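Long-range contact in aclacinomycin-N/aclacinomycin-A oxidase (Streptomyces galilaeus, PDB 2IPI), which catalyses the last two oxidations of the terminal sugar in aclacinomycin biosynthesis, using molecular oxygen and a bicovalently attached FAD: residues Trp372-Leu384 with Ala439-Thr451. Sequence-based numbering, arbitrary orientation.
Sequences WTAAQAATLYRHL and AWIREIYREIFAT
Ile448 and Trp372 carry the apolar contact at one end of this nearly antiparallel helix pair, whose segment axes approach to 9.5 Å at an angle of 165°. Ile448 CG1 lies 3.4 Å from Trp372 CZ3, with CD1 of the same isoleucine beside CZ3 and CH2. The indole extends back to this partner because its CG stands beside the backbone N, anti to the carbonyl carbon. Phe449 CZ reaches the indole edge near its plane, 3.8 Å from Trp372 CZ3, and the two ring planes are inclined at 49°, an oblique pairing. The other branch of Ile448 serves a different neighbour: CG2 packs 3.6 Å from Thr379 CG2.

Further along, His383 is a knob in a hole formed by Trp440, Glu443, Ile444 and Glu447. Its CB rests 3.6 Å from Ile444 CG2, while Trp440 CZ3 comes to the imidazole edge. Leu384 CD2 in turn lies near the edge of the Trp440 ring.

The polar links involve Glu447. Exposed Arg382 makes a weak salt bridge from NH1 to Glu447 OE2 at 3.2 Å, with an N-H...O angle of 135°, but the position of that oxygen is doubtful. A water donates to Glu447 O at 2.8 Å; its link to Thr379 OG1 is implausibly short and therefore doubtful.

Helix 434-448 packs on the seven-stranded antiparallel sheet, Ile448 touching Met424 and Trp440 touching Ala426 of strand 420-428; Trp372, just ahead of helix 374-385, meets Val422 there. The same strand carries Thr427, which binds aclacinomycin Y, its side chain about 8 Å from that of Trp440. Helix 262-278 flanks helix 374-385 through Ile269, which meets Trp372 and Ala377, whereas Phe449 extends the packing to Ala366 on edge strand 360-368.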
ATOM      1  N   TRP A 372     -11.906  15.488   8.595  1.00 16.70           N
ATOM      2  CA  TRP A 372     -12.362  15.049   9.908  1.00 16.87           C
ATOM      3  C   TRP A 372     -13.410  16.017  10.464  1.00 20.47           C
ATOM      4  O   TRP A 372     -13.492  17.159   9.995  1.00 22.83           O
ATOM      5  CB  TRP A 372     -11.202  14.988  10.883  1.00 18.07           C
ATOM      6  CG  TRP A 372     -10.046  14.096  10.598  1.00 20.75           C
ATOM      7  CD1 TRP A 372      -8.753  14.465  10.336  1.00 21.48           C
ATOM      8  CD2 TRP A 372     -10.058  12.667  10.551  1.00 19.54           C
ATOM      9  NE1 TRP A 372      -7.976  13.348  10.129  1.00 17.35           N
ATOM     10  CE2 TRP A 372      -8.751  12.236  10.254  1.00 18.32           C
ATOM     11  CE3 TRP A 372     -11.079  11.724  10.732  1.00 16.66           C
ATOM     12  CZ2 TRP A 372      -8.419  10.885  10.133  1.00 17.03           C
ATOM     13  CZ3 TRP A 372     -10.738  10.393  10.610  1.00 14.64           C
ATOM     14  CH2 TRP A 372      -9.436   9.987  10.319  1.00 15.73           C
ATOM     15  N   THR A 373     -14.193  15.600  11.456  1.00 19.99           N
ATOM     16  CA  THR A 373     -15.126  16.514  12.098  1.00 20.78           C
ATOM     17  C   THR A 373     -14.434  17.304  13.208  1.00 20.99           C
ATOM     18  O   THR A 373     -13.290  16.999  13.538  1.00 14.06           O
ATOM     19  CB  THR A 373     -16.337  15.761  12.681  1.00 21.23           C
ATOM     20  OG1 THR A 373     -17.132  16.687  13.427  1.00 26.74           O
ATOM     21  CG2 THR A 373     -15.967  14.677  13.675  1.00 14.11           C
ATOM     22  N   ALA A 374     -15.149  18.260  13.799  1.00 23.07           N
ATOM     23  CA  ALA A 374     -14.691  18.917  15.019  1.00 22.80           C
ATOM     24  C   ALA A 374     -14.330  17.887  16.089  1.00 20.40           C
ATOM     25  O   ALA A 374     -13.295  17.957  16.740  1.00 21.86           O
ATOM     26  CB  ALA A 374     -15.743  19.875  15.573  1.00 21.70           C
ATOM     27  N   ALA A 375     -15.216  16.912  16.262  1.00 21.76           N
ATOM     28  CA  ALA A 375     -15.068  15.904  17.310  1.00 21.46           C
ATOM     29  C   ALA A 375     -13.931  14.934  17.016  1.00 15.50           C
ATOM     30  O   ALA A 375     -13.162  14.580  17.908  1.00 13.94           O
ATOM     31  CB  ALA A 375     -16.377  15.152  17.482  1.00 26.46           C
ATOM     32  N   GLN A 376     -13.821  14.498  15.759  1.00 14.91           N
ATOM     33  CA  GLN A 376     -12.745  13.569  15.404  1.00 14.17           C
ATOM     34  C   GLN A 376     -11.387  14.228  15.613  1.00 14.97           C
ATOM     35  O   GLN A 376     -10.468  13.640  16.181  1.00 12.34           O
ATOM     36  CB  GLN A 376     -12.920  13.075  13.968  1.00 15.04           C
ATOM     37  CG  GLN A 376     -14.018  12.027  13.806  1.00 14.87           C
ATOM     38  CD  GLN A 376     -14.440  11.818  12.364  1.00 14.05           C
ATOM     39  OE1 GLN A 376     -14.542  10.662  11.925  1.00 19.67           O
ATOM     40  NE2 GLN A 376     -14.686  12.896  11.634  1.00 12.25           N
ATOM     41  N   ALA A 377     -11.234  15.474  15.180  1.00 18.83           N
ATOM     42  CA  ALA A 377      -9.996  16.212  15.408  1.00 16.51           C
ATOM     43  C   ALA A 377      -9.618  16.201  16.890  1.00 19.46           C
ATOM     44  O   ALA A 377      -8.438  16.124  17.233  1.00 16.66           O
ATOM     45  CB  ALA A 377     -10.142  17.637  14.911  1.00 16.70           C
ATOM     46  N   ALA A 378     -10.656  16.263  17.722  1.00 19.48           N
ATOM     47  CA  ALA A 378     -10.472  16.352  19.167  1.00 20.10           C
ATOM     48  C   ALA A 378     -10.100  15.005  19.773  1.00 19.65           C
ATOM     49  O   ALA A 378      -9.343  14.976  20.748  1.00 20.12           O
ATOM     50  CB  ALA A 378     -11.725  16.908  19.821  1.00 24.66           C
ATOM     51  N   THR A 379     -10.639  13.930  19.212  1.00 20.88           N
ATOM     52  CA  THR A 379     -10.300  12.550  19.542  1.00 16.74           C
ATOM     53  C   THR A 379      -8.812  12.334  19.286  1.00 17.17           C
ATOM     54  O   THR A 379      -8.078  11.776  20.102  1.00 18.31           O
ATOM     55  CB  THR A 379     -11.115  11.544  18.707  1.00 18.25           C
ATOM     56  OG1 THR A 379     -12.494  11.570  19.111  1.00 17.89           O
ATOM     57  CG2 THR A 379     -10.630  10.122  18.922  1.00 12.12           C
ATOM     58  N   LEU A 380      -8.396  12.822  18.122  1.00 20.58           N
ATOM     59  CA  LEU A 380      -7.022  12.816  17.663  1.00 18.89           C
ATOM     60  C   LEU A 380      -6.118  13.494  18.687  1.00 16.08           C
ATOM     61  O   LEU A 380      -5.193  12.882  19.221  1.00 18.51           O
ATOM     62  CB  LEU A 380      -6.912  13.532  16.312  1.00 22.25           C
ATOM     63  CG  LEU A 380      -6.425  12.719  15.112  1.00 27.70           C
ATOM     64  CD1 LEU A 380      -6.465  11.229  15.387  1.00 32.58           C
ATOM     65  CD2 LEU A 380      -7.250  13.042  13.877  1.00 27.07           C
ATOM     66  N   TYR A 381      -6.380  14.766  18.978  1.00 15.18           N
ATOM     67  CA  TYR A 381      -5.515  15.483  19.912  1.00 17.45           C
ATOM     68  C   TYR A 381      -5.426  14.779  21.261  1.00 17.57           C
ATOM     69  O   TYR A 381      -4.322  14.573  21.777  1.00 20.79           O
ATOM     70  CB  TYR A 381      -5.983  16.933  20.098  1.00 17.77           C
ATOM     71  CG  TYR A 381      -5.053  17.740  20.984  1.00 18.57           C
ATOM     72  CD1 TYR A 381      -3.959  18.386  20.416  1.00 18.97           C
ATOM     73  CD2 TYR A 381      -5.240  17.872  22.349  1.00 17.50           C
ATOM     74  CE1 TYR A 381      -3.094  19.124  21.197  1.00 22.24           C
ATOM     75  CE2 TYR A 381      -4.381  18.616  23.137  1.00 20.35           C
ATOM     76  CZ  TYR A 381      -3.305  19.244  22.550  1.00 20.71           C
ATOM     77  OH  TYR A 381      -2.430  19.990  23.305  1.00 26.52           O
ATOM     78  N   ARG A 382      -6.544  14.415  21.885  1.00 18.92           N
ATOM     79  CA  ARG A 382      -6.456  13.843  23.234  1.00 14.75           C
ATOM     80  C   ARG A 382      -5.633  12.566  23.266  1.00 15.67           C
ATOM     81  O   ARG A 382      -4.811  12.314  24.156  1.00 12.61           O
ATOM     82  CB  ARG A 382      -7.844  13.554  23.793  1.00 16.09           C
ATOM     83  CG  ARG A 382      -7.914  13.443  25.313  1.00 21.08           C
ATOM     84  CD  ARG A 382      -9.319  12.967  25.699  1.00 26.72           C
ATOM     85  NE  ARG A 382     -10.334  13.477  24.766  1.00 27.66           N
ATOM     86  CZ  ARG A 382     -11.162  12.726  24.061  1.00 27.11           C
ATOM     87  NH1 ARG A 382     -11.106  11.411  24.166  1.00 31.00           N
ATOM     88  NH2 ARG A 382     -12.060  13.223  23.227  1.00 29.23           N
ATOM     89  N   HIS A 383      -5.873  11.695  22.285  1.00 16.29           N
ATOM     90  CA  HIS A 383      -5.128  10.429  22.282  1.00 16.55           C
ATOM     91  C   HIS A 383      -3.685  10.632  21.879  1.00 18.11           C
ATOM     92  O   HIS A 383      -2.789   9.858  22.239  1.00 16.22           O
ATOM     93  CB  HIS A 383      -5.802   9.445  21.337  1.00 20.34           C
ATOM     94  CG  HIS A 383      -6.719   8.505  22.067  1.00 20.32           C
ATOM     95  ND1 HIS A 383      -8.067   8.743  22.218  1.00 21.02           N
ATOM     96  CD2 HIS A 383      -6.466   7.339  22.691  1.00 21.27           C
ATOM     97  CE1 HIS A 383      -8.602   7.754  22.902  1.00 20.26           C
ATOM     98  NE2 HIS A 383      -7.660   6.881  23.204  1.00 22.12           N
ATOM     99  N   LEU A 384      -3.428  11.699  21.106  1.00 15.81           N
ATOM    100  CA  LEU A 384      -2.011  11.852  20.737  1.00 16.19           C
ATOM    101  C   LEU A 384      -1.303  12.579  21.873  1.00 17.06           C
ATOM    102  O   LEU A 384      -0.175  12.242  22.207  1.00 17.90           O
ATOM    103  CB  LEU A 384      -1.876  12.536  19.382  1.00 14.94           C
ATOM    104  CG  LEU A 384      -2.165  11.658  18.151  1.00 15.94           C
ATOM    105  CD1 LEU A 384      -2.357  12.488  16.888  1.00 11.38           C
ATOM    106  CD2 LEU A 384      -1.064  10.630  17.954  1.00 10.12           C
ATOM    107  N   ALA A 439      -4.070  -2.281  22.673  1.00 15.57           N
ATOM    108  CA  ALA A 439      -5.175  -1.504  23.238  1.00 19.79           C
ATOM    109  C   ALA A 439      -5.213  -0.089  22.677  1.00 20.69           C
ATOM    110  O   ALA A 439      -6.248   0.436  22.259  1.00 24.22           O
ATOM    111  CB  ALA A 439      -5.057  -1.467  24.758  1.00 24.99           C
ATOM    112  N   TRP A 440      -4.058   0.554  22.660  1.00 22.67           N
ATOM    113  CA  TRP A 440      -3.891   1.904  22.158  1.00 23.07           C
ATOM    114  C   TRP A 440      -4.429   2.085  20.748  1.00 20.52           C
ATOM    115  O   TRP A 440      -5.265   2.948  20.492  1.00 15.16           O
ATOM    116  CB  TRP A 440      -2.391   2.254  22.212  1.00 29.69           C
ATOM    117  CG  TRP A 440      -1.965   3.194  21.125  1.00 36.91           C
ATOM    118  CD1 TRP A 440      -1.347   2.902  19.941  1.00 38.82           C
ATOM    119  CD2 TRP A 440      -2.143   4.614  21.147  1.00 39.74           C
ATOM    120  NE1 TRP A 440      -1.135   4.054  19.235  1.00 39.30           N
ATOM    121  CE2 TRP A 440      -1.609   5.118  19.947  1.00 40.73           C
ATOM    122  CE3 TRP A 440      -2.705   5.497  22.073  1.00 41.05           C
ATOM    123  CZ2 TRP A 440      -1.619   6.476  19.640  1.00 42.63           C
ATOM    124  CZ3 TRP A 440      -2.712   6.841  21.761  1.00 42.62           C
ATOM    125  CH2 TRP A 440      -2.176   7.321  20.559  1.00 42.67           C
ATOM    126  N   ILE A 441      -3.928   1.280  19.798  1.00 17.13           N
ATOM    127  CA  ILE A 441      -4.304   1.520  18.407  1.00 17.42           C
ATOM    128  C   ILE A 441      -5.788   1.270  18.166  1.00 15.04           C
ATOM    129  O   ILE A 441      -6.432   1.916  17.340  1.00 13.68           O
ATOM    130  CB  ILE A 441      -3.510   0.651  17.405  1.00 19.58           C
ATOM    131  CG1 ILE A 441      -3.133  -0.742  17.893  1.00 20.94           C
ATOM    132  CG2 ILE A 441      -2.266   1.398  16.949  1.00 26.31           C
ATOM    133  CD1 ILE A 441      -4.262  -1.750  17.851  1.00 31.00           C
ATOM    134  N   ARG A 442      -6.338   0.298  18.906  1.00 10.74           N
ATOM    135  CA  ARG A 442      -7.747   0.009  18.638  1.00 18.16           C
ATOM    136  C   ARG A 442      -8.633   1.129  19.165  1.00 20.42           C
ATOM    137  O   ARG A 442      -9.597   1.513  18.507  1.00 17.60           O
ATOM    138  CB  ARG A 442      -8.139  -1.328  19.262  1.00 16.15           C
ATOM    139  CG  ARG A 442      -7.566  -2.527  18.536  1.00 16.49           C
ATOM    140  CD  ARG A 442      -7.338  -3.664  19.534  1.00 19.21           C
ATOM    141  NE  ARG A 442      -7.183  -4.923  18.814  1.00 20.69           N
ATOM    142  CZ  ARG A 442      -6.720  -6.065  19.265  1.00 20.44           C
ATOM    143  NH1 ARG A 442      -6.318  -6.182  20.516  1.00 21.87           N
ATOM    144  NH2 ARG A 442      -6.660  -7.109  18.442  1.00 14.40           N
ATOM    145  N   GLU A 443      -8.298   1.625  20.345  1.00 21.53           N
ATOM    146  CA  GLU A 443      -9.017   2.728  20.965  1.00 21.96           C
ATOM    147  C   GLU A 443      -9.064   3.989  20.120  1.00 17.52           C
ATOM    148  O   GLU A 443     -10.140   4.569  19.974  1.00 21.43           O
ATOM    149  CB  GLU A 443      -8.359   3.058  22.312  1.00 25.15           C
ATOM    150  CG  GLU A 443      -8.867   2.230  23.482  1.00 28.85           C
ATOM    151  CD  GLU A 443      -7.772   1.953  24.497  1.00 31.36           C
ATOM    152  OE1 GLU A 443      -7.943   1.041  25.344  1.00 23.71           O
ATOM    153  OE2 GLU A 443      -6.730   2.644  24.449  1.00 39.06           O
ATOM    154  N   ILE A 444      -7.955   4.476  19.543  1.00 17.75           N
ATOM    155  CA  ILE A 444      -8.052   5.685  18.735  1.00 13.68           C
ATOM    156  C   ILE A 444      -8.963   5.523  17.516  1.00 12.76           C
ATOM    157  O   ILE A 444      -9.730   6.419  17.151  1.00 18.14           O
ATOM    158  CB  ILE A 444      -6.697   6.173  18.159  1.00 17.56           C
ATOM    159  CG1 ILE A 444      -5.483   5.420  18.658  1.00 18.20           C
ATOM    160  CG2 ILE A 444      -6.582   7.683  18.355  1.00 20.12           C
ATOM    161  CD1 ILE A 444      -4.225   5.649  17.844  1.00 21.91           C
ATOM    162  N   TYR A 445      -8.836   4.357  16.889  1.00 10.89           N
ATOM    163  CA  TYR A 445      -9.591   4.062  15.681  1.00 14.01           C
ATOM    164  C   TYR A 445     -11.100   4.016  15.916  1.00 14.44           C
ATOM    165  O   TYR A 445     -11.850   4.712  15.227  1.00 14.43           O
ATOM    166  CB  TYR A 445      -9.132   2.718  15.112  1.00 15.39           C
ATOM    167  CG  TYR A 445      -9.481   2.507  13.655  1.00 15.36           C
ATOM    168  CD1 TYR A 445     -10.511   1.667  13.277  1.00 16.11           C
ATOM    169  CD2 TYR A 445      -8.753   3.144  12.658  1.00 12.46           C
ATOM    170  CE1 TYR A 445     -10.830   1.471  11.940  1.00 18.15           C
ATOM    171  CE2 TYR A 445      -9.061   2.954  11.327  1.00 14.66           C
ATOM    172  CZ  TYR A 445     -10.096   2.120  10.973  1.00 17.54           C
ATOM    173  OH  TYR A 445     -10.392   1.933   9.644  1.00 19.13           O
ATOM    174  N   ARG A 446     -11.536   3.194  16.865  1.00 15.65           N
ATOM    175  CA  ARG A 446     -12.956   3.048  17.164  1.00 15.24           C
ATOM    176  C   ARG A 446     -13.573   4.382  17.571  1.00 17.58           C
ATOM    177  O   ARG A 446     -14.717   4.724  17.281  1.00 20.21           O
ATOM    178  CB  ARG A 446     -13.167   2.013  18.270  1.00 13.35           C
ATOM    179  N   GLU A 447     -12.774   5.167  18.290  1.00 18.15           N
ATOM    180  CA  GLU A 447     -13.276   6.453  18.782  1.00 15.84           C
ATOM    181  C   GLU A 447     -13.414   7.461  17.661  1.00 14.96           C
ATOM    182  O   GLU A 447     -14.411   8.199  17.622  1.00 18.83           O
ATOM    183  CB  GLU A 447     -12.328   6.938  19.874  1.00 18.20           C
ATOM    184  CG  GLU A 447     -12.981   7.767  20.969  1.00 24.33           C
ATOM    185  CD  GLU A 447     -11.896   8.412  21.821  1.00 28.50           C
ATOM    186  OE1 GLU A 447     -11.396   7.718  22.734  1.00 29.60           O
ATOM    187  OE2 GLU A 447     -11.566   9.581  21.533  1.00 30.39           O
ATOM    188  N   ILE A 448     -12.473   7.573  16.707  1.00 14.94           N
ATOM    189  CA  ILE A 448     -12.835   8.545  15.672  1.00 16.88           C
ATOM    190  C   ILE A 448     -13.842   7.951  14.691  1.00 15.61           C
ATOM    191  O   ILE A 448     -14.425   8.693  13.892  1.00 25.93           O
ATOM    192  CB  ILE A 448     -11.660   9.144  14.886  1.00 20.85           C
ATOM    193  CG1 ILE A 448     -11.629   8.678  13.422  1.00 16.48           C
ATOM    194  CG2 ILE A 448     -10.324   8.933  15.577  1.00 14.98           C
ATOM    195  CD1 ILE A 448     -10.303   8.072  13.074  1.00 22.49           C
ATOM    196  N   PHE A 449     -14.096   6.642  14.680  1.00 14.26           N
ATOM    197  CA  PHE A 449     -15.092   6.160  13.712  1.00 13.68           C
ATOM    198  C   PHE A 449     -16.335   5.637  14.443  1.00 17.04           C
ATOM    199  O   PHE A 449     -17.172   4.945  13.868  1.00 16.04           O
ATOM    200  CB  PHE A 449     -14.510   5.085  12.796  1.00 13.50           C
ATOM    201  CG  PHE A 449     -13.551   5.710  11.783  1.00 11.91           C
ATOM    202  CD1 PHE A 449     -14.015   6.664  10.899  1.00 12.35           C
ATOM    203  CD2 PHE A 449     -12.219   5.329  11.754  1.00 15.49           C
ATOM    204  CE1 PHE A 449     -13.171   7.249   9.965  1.00 11.28           C
ATOM    205  CE2 PHE A 449     -11.359   5.902  10.826  1.00 15.10           C
ATOM    206  CZ  PHE A 449     -11.848   6.854   9.954  1.00 14.38           C
ATOM    207  N   ALA A 450     -16.371   6.030  15.704  1.00 17.92           N
ATOM    208  CA  ALA A 450     -17.371   5.680  16.692  1.00 20.78           C
ATOM    209  C   ALA A 450     -18.792   5.939  16.226  1.00 15.25           C
ATOM    210  O   ALA A 450     -19.695   5.181  16.596  1.00  9.51           O
ATOM    211  CB  ALA A 450     -17.098   6.446  17.986  1.00 13.61           C
ATOM    212  N   THR A 451     -19.053   6.987  15.440  1.00 10.94           N
ATOM    213  CA  THR A 451     -20.449   7.217  15.075  1.00 17.03           C
ATOM    214  C   THR A 451     -20.972   6.191  14.085  1.00 20.87           C
ATOM    215  O   THR A 451     -22.148   6.137  13.733  1.00 16.19           O
ATOM    216  CB  THR A 451     -20.649   8.627  14.483  1.00 23.10           C
ATOM    217  OG1 THR A 451     -22.054   8.896  14.528  1.00 28.08           O
ATOM    218  CG2 THR A 451     -20.197   8.686  13.041  1.00 23.57           C
TER
HETATM  219  O   HOH W   1     -14.312  10.989  17.642  1.00 15.77           O